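Side-chain contacts in taurocyamine kinase (Schistosoma mansoni, PDB 4WOD), which reversibly transfers the terminal phosphate of ATP to the guanidino group of taurocyamine, using magnesium as cofactor: residues Gln2-Leu6 with Gln7-Val11; Leu67-Tyr70 with Glu71-Asp75; Pro442-Cys445 with Asp446-Val450; Asn687-Arg690 with Leu691-Glu695; Thr531-Glu535 with Glu536-Gln540. The protein carries 4 engineered substitutions. All blocks are in the same frame, centred on the assembly; numbering follows the deposited sequence.

Contact 1: residues Gln2-Leu6 with Gln7-Val11; sequences QVESL and QNLQV. Engineered in segment 7-11: Val11 (natural residue Ala).
Ser5 and Asn8 meet in an N-terminal helix cap, where the extended start of the chain turns into helix 6-14 in the first N-terminal domain. Ser5 holds the N-cap position: its OG accepts from Asn8 N at 3.2 Å, taking up an amide that the first turn of a helix cannot satisfy from within. That bond depends on the side-chain rotation of Ser5, whose OG sits between its own backbone N and carbonyl carbon (chi1 64°), which turns it back over the opening turn. There OG also lies against CG of Gln7, 3.4 Å away. A second side-chain bond lies just outside the cap. Asn8 ND2 gives a hydrogen to Glu4 OE2 at 2.9 Å, nearly straight at 164°. The carboxylate oxygen lies in the amide plane of Asn8 and is approached almost end-on, while carboxylate and amide planes stand 79° apart. Behind these polar groups the regular helical bonds begin, Leu9 N to Ser5 O at 3.0 Å and Gln10 N to Leu6 O at 2.9 Å. Leu9 CD2 reaches back to Glu4 CB at 4.0 Å, continuing the contact on its apolar side. Leu9 packs on Asn51 and Ala54 of helix 46-55, Glu4 touches Tyr55 there, and Leu6 rests on Val32 of helix 29-35.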
# COMPACT_ATOMS: atom_id res chain seq x y z
N GLN A 2 -20.10 -27.84 -19.68
CA GLN A 2 -21.05 -26.99 -20.38
C GLN A 2 -21.19 -25.67 -19.63
O GLN A 2 -21.52 -25.65 -18.44
CB GLN A 2 -22.41 -27.67 -20.51
CG GLN A 2 -22.40 -29.10 -21.07
CD GLN A 2 -23.80 -29.69 -21.09
OE1 GLN A 2 -24.66 -29.31 -20.29
NE2 GLN A 2 -24.04 -30.62 -22.02
N VAL A 3 -20.90 -24.58 -20.34
CA VAL A 3 -21.00 -23.23 -19.81
C VAL A 3 -21.77 -22.33 -20.78
O VAL A 3 -21.96 -22.71 -21.95
CB VAL A 3 -19.61 -22.61 -19.55
CG1 VAL A 3 -18.85 -23.47 -18.53
CG2 VAL A 3 -18.81 -22.45 -20.87
N GLU A 4 -22.19 -21.16 -20.31
CA GLU A 4 -22.88 -20.18 -21.17
C GLU A 4 -22.03 -19.69 -22.35
O GLU A 4 -20.79 -19.79 -22.34
CB GLU A 4 -23.33 -18.97 -20.35
CG GLU A 4 -24.19 -19.33 -19.16
CD GLU A 4 -25.15 -18.21 -18.74
OE1 GLU A 4 -25.49 -18.19 -17.54
OE2 GLU A 4 -25.57 -17.40 -19.59
N SER A 5 -22.69 -19.14 -23.36
CA SER A 5 -21.97 -18.40 -24.41
C SER A 5 -20.98 -17.38 -23.85
O SER A 5 -21.20 -16.76 -22.81
CB SER A 5 -22.95 -17.69 -25.35
OG SER A 5 -23.67 -16.71 -24.63
N LEU A 6 -19.86 -17.25 -24.56
CA LEU A 6 -18.86 -16.24 -24.24
C LEU A 6 -19.47 -14.84 -24.18
O LEU A 6 -19.20 -14.07 -23.25
CB LEU A 6 -17.72 -16.29 -25.26
CG LEU A 6 -16.54 -15.33 -25.08
CD1 LEU A 6 -15.79 -15.63 -23.78
CD2 LEU A 6 -15.63 -15.43 -26.29
N GLN A 7 -20.34 -14.51 -25.12
CA GLN A 7 -20.96 -13.19 -25.06
C GLN A 7 -21.77 -13.00 -23.78
O GLN A 7 -21.73 -11.91 -23.19
CB GLN A 7 -21.83 -12.92 -26.30
CG GLN A 7 -22.92 -13.94 -26.53
CD GLN A 7 -23.70 -13.68 -27.82
OE1 GLN A 7 -23.37 -12.78 -28.59
NE2 GLN A 7 -24.74 -14.46 -28.04
N ASN A 8 -22.48 -14.04 -23.32
CA ASN A 8 -23.23 -13.94 -22.06
C ASN A 8 -22.32 -13.70 -20.89
O ASN A 8 -22.64 -12.93 -19.99
CB ASN A 8 -24.03 -15.21 -21.77
CG ASN A 8 -25.30 -15.31 -22.59
OD1 ASN A 8 -25.47 -14.60 -23.58
ND2 ASN A 8 -26.20 -16.22 -22.20
N LEU A 9 -21.20 -14.41 -20.88
CA LEU A 9 -20.26 -14.35 -19.77
C LEU A 9 -19.61 -12.97 -19.72
O LEU A 9 -19.39 -12.39 -18.64
CB LEU A 9 -19.21 -15.48 -19.90
CG LEU A 9 -19.67 -16.94 -19.70
CD1 LEU A 9 -18.51 -17.95 -19.89
CD2 LEU A 9 -20.36 -17.14 -18.35
N GLN A 10 -19.32 -12.42 -20.89
CA GLN A 10 -18.75 -11.08 -20.97
C GLN A 10 -19.71 -10.04 -20.37
O GLN A 10 -19.32 -9.24 -19.53
CB GLN A 10 -18.41 -10.69 -22.41
CG GLN A 10 -17.79 -9.30 -22.52
CD GLN A 10 -18.07 -8.63 -23.85
OE1 GLN A 10 -19.15 -8.80 -24.41
NE2 GLN A 10 -17.10 -7.88 -24.38
N VAL A 11 -20.95 -10.05 -20.83
CA VAL A 11 -21.97 -9.18 -20.25
C VAL A 11 -22.11 -9.33 -18.72
O VAL A 11 -22.18 -8.33 -18.00
CB VAL A 11 -23.32 -9.42 -20.92
CG1 VAL A 11 -24.47 -8.78 -20.12
CG2 VAL A 11 -23.27 -8.86 -22.33

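Contact 2: residues Leu67-Tyr70 with Glu71-Asp75; sequences LNAY and ETFRD
Tyr70, Glu71 and Ala69 carry most of the buried surface in this short helical turn, where helix 69-72 ends and the chain breaks before helix 74-84. Tyr70 meets the following residues through its backbone: its O lies 3.2 Å from Arg74 CA, a CA-H...O contact across the break. Its OH is bonded to Thr266 O, and the side chain lies about 6 Å from that of Cys268, the predicted active-site residue, and about 9 Å from the bound arginine. Glu71 CB lies beside Asn68 O; beyond it the chain bends at chi2 (55°), which brings OE2 within 3.5 Å of Arg74 NH1, a long salt bridge; Arg74 NE also pairs with Asp78. Ala69 O accepts from Phe73 N at 2.9 Å, and Ala69 CB lies 4.2 Å from Phe73 CD2. Phe73 leaves helical geometry and is also the N-cap residue of the next helix. Thr72 grips Asn68 O twice, through N at 2.9 Å in the carbonyl plane and through OG1 at 2.7 Å from above that plane. Ala69 packs on Cys49 and Phe73 on Leu46 of helix 46-55, while Tyr70 packs on Ile81 of helix 74-84 and makes an edge-to-face pair with Phe77.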
# COMPACT_ATOMS: atom_id res chain seq x y z
N LEU A 67 -3.98 -26.76 -21.94
CA LEU A 67 -2.67 -26.12 -22.07
C LEU A 67 -2.53 -25.32 -23.37
O LEU A 67 -1.69 -24.43 -23.45
CB LEU A 67 -1.55 -27.17 -21.98
CG LEU A 67 -1.54 -28.27 -23.05
CD1 LEU A 67 -0.64 -27.90 -24.21
CD2 LEU A 67 -1.09 -29.61 -22.47
N ASN A 68 -3.36 -25.62 -24.36
CA ASN A 68 -3.32 -24.92 -25.63
C ASN A 68 -4.10 -23.63 -25.62
O ASN A 68 -4.15 -22.93 -26.66
CB ASN A 68 -3.87 -25.80 -26.75
CG ASN A 68 -3.06 -27.03 -26.96
OD1 ASN A 68 -3.51 -28.14 -26.64
ND2 ASN A 68 -1.86 -26.87 -27.51
N ALA A 69 -4.76 -23.33 -24.50
CA ALA A 69 -5.56 -22.12 -24.42
C ALA A 69 -4.68 -20.89 -24.61
O ALA A 69 -5.10 -19.91 -25.21
CB ALA A 69 -6.31 -22.04 -23.11
N TYR A 70 -3.46 -20.95 -24.08
CA TYR A 70 -2.60 -19.78 -24.11
C TYR A 70 -2.24 -19.43 -25.55
O TYR A 70 -2.22 -18.25 -25.91
CB TYR A 70 -1.35 -20.01 -23.25
CG TYR A 70 -1.69 -20.15 -21.78
CD1 TYR A 70 -2.02 -19.03 -21.03
CD2 TYR A 70 -1.70 -21.38 -21.15
CE1 TYR A 70 -2.35 -19.13 -19.70
CE2 TYR A 70 -2.02 -21.50 -19.81
CZ TYR A 70 -2.34 -20.37 -19.09
OH TYR A 70 -2.66 -20.45 -17.75
N GLU A 71 -2.01 -20.43 -26.38
CA GLU A 71 -1.75 -20.20 -27.80
C GLU A 71 -3.03 -19.86 -28.59
O GLU A 71 -3.04 -18.90 -29.37
CB GLU A 71 -1.07 -21.41 -28.42
CG GLU A 71 -0.81 -21.29 -29.91
CD GLU A 71 -0.03 -20.04 -30.30
OE1 GLU A 71 -0.27 -19.52 -31.41
OE2 GLU A 71 0.83 -19.57 -29.51
N THR A 72 -4.10 -20.61 -28.34
CA THR A 72 -5.33 -20.51 -29.15
C THR A 72 -6.02 -19.17 -28.95
O THR A 72 -6.48 -18.54 -29.91
CB THR A 72 -6.31 -21.65 -28.82
OG1 THR A 72 -5.62 -22.90 -28.95
CG2 THR A 72 -7.54 -21.64 -29.78
N PHE A 73 -6.06 -18.70 -27.70
CA PHE A 73 -6.63 -17.37 -27.43
C PHE A 73 -5.54 -16.38 -27.01
O PHE A 73 -5.70 -15.60 -26.06
CB PHE A 73 -7.73 -17.48 -26.38
CG PHE A 73 -8.66 -18.65 -26.62
CD1 PHE A 73 -9.55 -18.64 -27.69
CD2 PHE A 73 -8.66 -19.75 -25.77
CE1 PHE A 73 -10.42 -19.71 -27.91
CE2 PHE A 73 -9.52 -20.83 -25.98
CZ PHE A 73 -10.41 -20.80 -27.06
N ARG A 74 -4.45 -16.38 -27.77
CA ARG A 74 -3.27 -15.60 -27.40
C ARG A 74 -3.45 -14.08 -27.21
O ARG A 74 -2.83 -13.50 -26.33
CB ARG A 74 -2.18 -15.80 -28.43
CG ARG A 74 -0.89 -15.14 -28.02
CD ARG A 74 0.30 -15.97 -28.34
NE ARG A 74 1.49 -15.13 -28.36
CZ ARG A 74 2.58 -15.43 -29.05
NH1 ARG A 74 2.61 -16.55 -29.77
NH2 ARG A 74 3.62 -14.61 -29.03
N ASP A 75 -4.28 -13.44 -28.03
CA ASP A 75 -4.45 -11.99 -27.92
C ASP A 75 -4.99 -11.62 -26.55
O ASP A 75 -4.68 -10.55 -26.01
CB ASP A 75 -5.41 -11.44 -28.99
CG ASP A 75 -4.91 -11.64 -30.41
OD1 ASP A 75 -3.72 -11.98 -30.62
OD2 ASP A 75 -5.73 -11.45 -31.33

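Contact 3: residues Pro442-Cys445 with Asp446-Val450; sequences PLIC and DYHGV
Cys445 and Val450 meet where helix 437-448 runs out, and backbone hydrogen bonds carry most of the contact. Asp446 N, Tyr447 N and His448 N give to the carbonyls of Pro442, Leu443 and Ile444 in the regular helical pattern, with His448 N to Ile444 O at 2.9 Å and 170°. Val450 N then reaches back to Cys445 O at 2.9 Å, arriving in the carbonyl plane on a lone pair. With Gly449 at positive phi (59°), this is a Schellman motif, the common way of ending a helix: the glycine turns the chain out of the helix and lets the amide beyond it close on the last turn. The helix belongs to the second N-terminal domain and ends close to the predicted active-site Cys631, about 6 Å from the side chain of Tyr447.

Among apolar contacts, Val450 CG2 lies 3.7 Å from Cys445 CA and 4.2 Å from Cys445 SG. It gets there because CG2 sits between the backbone N and carbonyl carbon of Val450, turned over the end of the helix. Ile444 CG2 touches His448 CD2 at 3.9 Å.

Two neighbouring rings meet edge against face: Tyr447 CD2 stands 3.5 Å above the plane of the His448 imidazole, over its centre, while His448 CG lies at the edge of the tyrosine ring. The imidazole edge also meets Ile444 O, with His448 CD2 3.3 Å away.

The polar ends of the side chains have partners farther off. His448 NE2 is hydrogen-bonded to Pro632 O, and Asp446 OD2 pairs with Lys388 and with the hydroxyl of Tyr389.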
# COMPACT_ATOMS: atom_id res chain seq x y z
N PRO A 442 18.26 24.45 12.54
CA PRO A 442 18.83 24.95 11.29
C PRO A 442 17.93 24.68 10.07
O PRO A 442 17.81 25.52 9.18
CB PRO A 442 20.17 24.18 11.17
CG PRO A 442 20.01 22.99 12.05
CD PRO A 442 19.13 23.45 13.19
N LEU A 443 17.27 23.53 10.08
CA LEU A 443 16.32 23.15 9.02
C LEU A 443 15.18 24.15 8.87
O LEU A 443 14.77 24.49 7.75
CB LEU A 443 15.75 21.75 9.32
CG LEU A 443 14.87 21.06 8.26
CD1 LEU A 443 15.02 19.54 8.35
CD2 LEU A 443 13.40 21.48 8.38
N ILE A 444 14.65 24.59 10.01
CA ILE A 444 13.55 25.55 10.06
C ILE A 444 14.02 26.90 9.54
O ILE A 444 13.37 27.52 8.70
CB ILE A 444 13.02 25.68 11.52
CG1 ILE A 444 12.19 24.44 11.89
CG2 ILE A 444 12.22 26.95 11.74
CD1 ILE A 444 11.97 24.28 13.40
N CYS A 445 15.17 27.33 10.04
CA CYS A 445 15.81 28.56 9.59
C CYS A 445 16.02 28.59 8.08
O CYS A 445 15.73 29.60 7.43
CB CYS A 445 17.14 28.73 10.31
SG CYS A 445 16.95 29.28 12.02
N ASP A 446 16.53 27.49 7.54
CA ASP A 446 16.72 27.31 6.10
C ASP A 446 15.40 27.38 5.33
O ASP A 446 15.24 28.19 4.42
CB ASP A 446 17.42 25.97 5.82
CG ASP A 446 18.05 25.89 4.43
OD1 ASP A 446 17.61 26.62 3.51
OD2 ASP A 446 18.98 25.08 4.27
N TYR A 447 14.44 26.52 5.70
CA TYR A 447 13.15 26.47 5.00
C TYR A 447 12.44 27.83 4.99
O TYR A 447 11.98 28.28 3.94
CB TYR A 447 12.24 25.40 5.64
CG TYR A 447 10.95 25.14 4.89
CD1 TYR A 447 10.83 24.07 4.01
CD2 TYR A 447 9.84 25.97 5.05
CE1 TYR A 447 9.65 23.82 3.31
CE2 TYR A 447 8.65 25.72 4.36
CZ TYR A 447 8.57 24.65 3.50
OH TYR A 447 7.40 24.40 2.82
N HIS A 448 12.33 28.46 6.15
CA HIS A 448 11.58 29.72 6.26
C HIS A 448 12.41 30.99 6.00
O HIS A 448 11.89 32.10 6.10
CB HIS A 448 10.93 29.80 7.64
CG HIS A 448 9.96 28.68 7.89
ND1 HIS A 448 8.67 28.71 7.42
CD2 HIS A 448 10.12 27.49 8.50
CE1 HIS A 448 8.07 27.58 7.74
NE2 HIS A 448 8.92 26.83 8.41
N GLY A 449 13.68 30.82 5.66
CA GLY A 449 14.57 31.96 5.41
C GLY A 449 14.72 32.91 6.60
O GLY A 449 14.62 34.14 6.45
N VAL A 450 14.96 32.35 7.78
CA VAL A 450 15.08 33.14 8.99
C VAL A 450 16.34 32.77 9.76
O VAL A 450 17.22 32.07 9.23
CB VAL A 450 13.86 32.99 9.92
CG1 VAL A 450 12.59 33.42 9.20
CG2 VAL A 450 13.74 31.56 10.42

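Contact 4: residues Asn687-Arg690 with Leu691-Glu695; sequences NKRR and LGLTE
Arg689 folds across Leu693 in the loop between strand 682-687 and helix 695-715. Leu693 CB lies over one face of the guanidinium, 3.9 Å above its plane and offset toward the rim, while CD1 meets Arg689 CB at 3.7 Å. The other methyl, CD2, turns to the backbone and comes within 3.5 Å of Arg690 C. A bend at chi3 of Arg689 (83°) lays the guanidinium along the leucine, and its NH1 is held from beyond the loop by a salt bridge to Glu701. Gly692, at positive phi (98°), makes the turn that brings Leu693 back beneath the arginine.

The second shell fixes the backbone before the turn. Arg690 bends back at chi2 and its NH1 serves two carbonyls, Asn687 O at 3.0 Å and Arg689 O at 3.1 Å. Both oxygens lie close to the guanidinium plane, although NH1 stands above each carbonyl plane. Asn687 ND2 adds a weak bond to Arg689 O. The Arg690 side chain also lies beside Arg640 and Arg486, predicted to bind ATP. Arg690 touches strand 639-646, Leu693 packs on Ala698 of helix 695-715, and Leu691 reaches out of the catalytic domain to helix 437-448 of the second N-terminal domain.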
# COMPACT_ATOMS: atom_id res chain seq x y z
N ASN A 687 -0.28 32.87 0.08
CA ASN A 687 0.94 33.37 0.69
C ASN A 687 1.90 32.22 0.90
O ASN A 687 1.49 31.12 1.27
CB ASN A 687 0.67 34.08 2.02
CG ASN A 687 -0.01 33.19 3.05
OD1 ASN A 687 -1.18 32.83 2.90
ND2 ASN A 687 0.71 32.84 4.12
N LYS A 688 3.18 32.46 0.67
CA LYS A 688 4.16 31.42 0.91
C LYS A 688 4.65 31.43 2.37
O LYS A 688 4.93 30.38 2.94
CB LYS A 688 5.33 31.57 -0.05
CG LYS A 688 6.14 30.31 -0.23
CD LYS A 688 7.42 30.58 -1.01
CE LYS A 688 7.93 32.00 -0.77
NZ LYS A 688 9.41 32.02 -0.53
N ARG A 689 4.72 32.60 2.99
CA ARG A 689 5.29 32.69 4.33
C ARG A 689 4.39 32.07 5.39
O ARG A 689 3.16 32.11 5.25
CB ARG A 689 5.58 34.15 4.68
CG ARG A 689 6.66 34.78 3.81
CD ARG A 689 6.75 36.27 4.04
NE ARG A 689 7.56 36.58 5.21
CZ ARG A 689 7.64 37.79 5.77
NH1 ARG A 689 6.94 38.80 5.27
NH2 ARG A 689 8.41 37.97 6.83
N ARG A 690 5.00 31.52 6.44
CA ARG A 690 4.25 30.98 7.58
C ARG A 690 4.81 31.49 8.90
O ARG A 690 4.08 31.74 9.87
CB ARG A 690 4.28 29.45 7.60
CG ARG A 690 3.71 28.80 6.38
CD ARG A 690 2.19 28.72 6.46
NE ARG A 690 1.68 27.93 5.33
CZ ARG A 690 1.47 28.42 4.12
NH1 ARG A 690 1.71 29.71 3.88
NH2 ARG A 690 1.01 27.64 3.14
N LEU A 691 6.13 31.63 8.91
CA LEU A 691 6.89 31.91 10.13
C LEU A 691 7.68 33.21 9.95
O LEU A 691 8.22 33.47 8.88
CB LEU A 691 7.84 30.74 10.42
CG LEU A 691 8.81 30.81 11.59
CD1 LEU A 691 8.03 30.67 12.88
CD2 LEU A 691 9.86 29.73 11.49
N GLY A 692 7.72 34.04 10.98
CA GLY A 692 8.46 35.29 10.91
C GLY A 692 7.58 36.48 10.58
O GLY A 692 8.07 37.58 10.31
N LEU A 693 6.27 36.27 10.62
CA LEU A 693 5.32 37.33 10.33
C LEU A 693 4.04 37.08 11.14
O LEU A 693 3.85 35.99 11.68
CB LEU A 693 5.03 37.40 8.83
CG LEU A 693 4.03 36.42 8.20
CD1 LEU A 693 3.85 36.74 6.71
CD2 LEU A 693 4.42 34.95 8.37
N THR A 694 3.18 38.09 11.27
CA THR A 694 1.94 37.86 12.01
C THR A 694 0.86 37.30 11.10
O THR A 694 1.02 37.25 9.87
CB THR A 694 1.42 39.15 12.68
OG1 THR A 694 1.06 40.09 11.67
CG2 THR A 694 2.49 39.76 13.61
N GLU A 695 -0.25 36.86 11.70
CA GLU A 695 -1.38 36.32 10.96
C GLU A 695 -1.94 37.41 10.04
O GLU A 695 -2.18 37.19 8.85
CB GLU A 695 -2.46 35.80 11.92
CG GLU A 695 -2.12 34.48 12.64
CD GLU A 695 -1.20 34.62 13.85
OE1 GLU A 695 -0.81 35.76 14.19
OE2 GLU A 695 -0.86 33.60 14.47

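Contact 5: residues Thr531-Glu535 with Glu536-Gln540; sequences TDMKE and EDRKQ
Arg538 N and Lys539 N make the hydrogen bonds of this contact, giving to Lys534 O and Glu535 O respectively, both at 2.8 Å. They are the opening bonds of helix 535-543, and Lys534 holds the N-cap position. Around them the charged groups interact more loosely. Glu535 and Lys539 run side by side, pointing the same way, but OE1 and NZ stay 4.4 Å apart, beyond a salt bridge; the closer approach is OE1 against the aliphatic CD of Lys539 at 3.6 Å. This glutamate turns CG into the space between its own backbone N and carbonyl carbon (chi1 73°), bringing CG to 3.0 Å from Glu536 N. Asp537 turns a carboxylate oxygen back toward the cap, with OD2 3.3 Å from Lys534 CB. An acidic group beside the first turn would probably sit well with the partial positive charge of a helix N-terminus.

The packing is built on Met533. Its CB lies over the centre of the Arg538 guanidinium, 4.0 Å above the plane, and SD comes to 3.7 Å from Arg538 CA. The side chains of Met533 and Asp537 cross at a slant, CG of the first against CB of the second. The methionine thus runs along Arg538, from the backbone at SD to the guanidinium at CB. Met533 and Asp537 both also touch Tyr528 of strand 525-529. The arrangement is that of a strand-to-helix connection at the surface of the second catalytic domain, with a loop side chain tucked against the first turn of helix 535-543.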
# COMPACT_ATOMS: atom_id res chain seq x y z
N THR A 531 -15.33 6.99 11.64
CA THR A 531 -15.65 5.66 12.17
C THR A 531 -17.14 5.37 12.20
O THR A 531 -17.54 4.24 11.96
CB THR A 531 -15.13 5.44 13.61
OG1 THR A 531 -15.56 6.51 14.45
CG2 THR A 531 -13.63 5.37 13.61
N ASP A 532 -17.97 6.38 12.45
CA ASP A 532 -19.39 6.17 12.74
C ASP A 532 -20.28 7.06 11.90
O ASP A 532 -21.17 7.72 12.42
CB ASP A 532 -19.69 6.42 14.22
CG ASP A 532 -19.40 5.23 15.08
OD1 ASP A 532 -19.71 4.11 14.61
OD2 ASP A 532 -18.89 5.40 16.21
N MET A 533 -20.03 7.08 10.61
CA MET A 533 -20.71 8.04 9.77
C MET A 533 -21.88 7.42 9.06
O MET A 533 -21.82 6.27 8.64
CB MET A 533 -19.74 8.64 8.76
CG MET A 533 -20.18 9.95 8.23
SD MET A 533 -19.06 10.46 6.95
CE MET A 533 -17.51 10.53 7.84
N LYS A 534 -22.96 8.19 8.93
CA LYS A 534 -24.10 7.80 8.12
C LYS A 534 -23.67 7.83 6.65
O LYS A 534 -23.02 8.78 6.21
CB LYS A 534 -25.29 8.72 8.39
CG LYS A 534 -26.55 7.98 8.77
CD LYS A 534 -26.64 7.76 10.27
CE LYS A 534 -28.00 7.21 10.67
NZ LYS A 534 -29.06 8.26 10.71
N GLU A 535 -24.02 6.80 5.89
CA GLU A 535 -23.57 6.66 4.51
C GLU A 535 -23.96 7.82 3.60
O GLU A 535 -23.25 8.11 2.65
CB GLU A 535 -24.11 5.38 3.88
CG GLU A 535 -25.57 5.49 3.58
CD GLU A 535 -25.92 5.04 2.19
OE1 GLU A 535 -25.18 5.36 1.23
OE2 GLU A 535 -27.01 4.46 2.04
N GLU A 536 -25.09 8.46 3.87
CA GLU A 536 -25.54 9.52 2.99
C GLU A 536 -24.65 10.72 3.26
O GLU A 536 -24.27 11.47 2.35
CB GLU A 536 -27.02 9.84 3.21
CG GLU A 536 -27.48 9.84 4.67
CD GLU A 536 -28.95 10.25 4.83
OE1 GLU A 536 -29.69 10.23 3.82
OE2 GLU A 536 -29.35 10.60 5.96
N ASP A 537 -24.29 10.86 4.53
CA ASP A 537 -23.33 11.87 4.93
C ASP A 537 -22.01 11.56 4.24
O ASP A 537 -21.38 12.46 3.67
CB ASP A 537 -23.19 11.90 6.44
CG ASP A 537 -24.44 12.41 7.14
OD1 ASP A 537 -25.18 13.23 6.54
OD2 ASP A 537 -24.68 12.00 8.29
N ARG A 538 -21.63 10.29 4.25
CA ARG A 538 -20.40 9.87 3.58
C ARG A 538 -20.39 10.24 2.09
O ARG A 538 -19.44 10.85 1.62
CB ARG A 538 -20.18 8.37 3.76
CG ARG A 538 -18.71 7.96 3.74
CD ARG A 538 -18.48 6.63 4.43
NE ARG A 538 -17.58 6.78 5.57
CZ ARG A 538 -17.56 5.98 6.63
NH1 ARG A 538 -18.38 4.94 6.69
NH2 ARG A 538 -16.71 6.20 7.61
N LYS A 539 -21.45 9.88 1.37
CA LYS A 539 -21.57 10.20 -0.06
C LYS A 539 -21.45 11.70 -0.32
O LYS A 539 -20.73 12.14 -1.22
CB LYS A 539 -22.91 9.73 -0.63
CG LYS A 539 -23.23 8.26 -0.49
CD LYS A 539 -24.55 7.91 -1.21
CE LYS A 539 -25.47 9.14 -1.36
NZ LYS A 539 -26.74 9.08 -0.57
N GLN A 540 -22.18 12.47 0.47
CA GLN A 540 -22.23 13.91 0.29
C GLN A 540 -20.89 14.57 0.55
O GLN A 540 -20.55 15.58 -0.08
CB GLN A 540 -23.29 14.52 1.21
CG GLN A 540 -23.60 15.95 0.84
CD GLN A 540 -23.85 16.12 -0.65
OE1 GLN A 540 -24.83 15.61 -1.20
NE2 GLN A 540 -22.95 16.84 -1.31

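Overall arrangement
Contacts 1 and 2 share the first N-terminal domain and both lean on helix 46-55, their centres about 18 Å apart. Contacts 3 and 4 lie on the opposite side of the chain's centre and touch each other: Ile444 CG2 meets Leu691 CD2 at 3.7 Å, joining the second N-terminal and catalytic domains. Contact 5 lies in the same catalytic domain as contact 4 but about 36 Å from it, centre to centre, and is the surface contact of the set; the other four are partly buried. Contacts 1 and 5 open helices, and of these two, contact 1 has a side-chain cap; contacts 2 and 3 fall at helix ends, whereas contact 4 is a loop held by arginines.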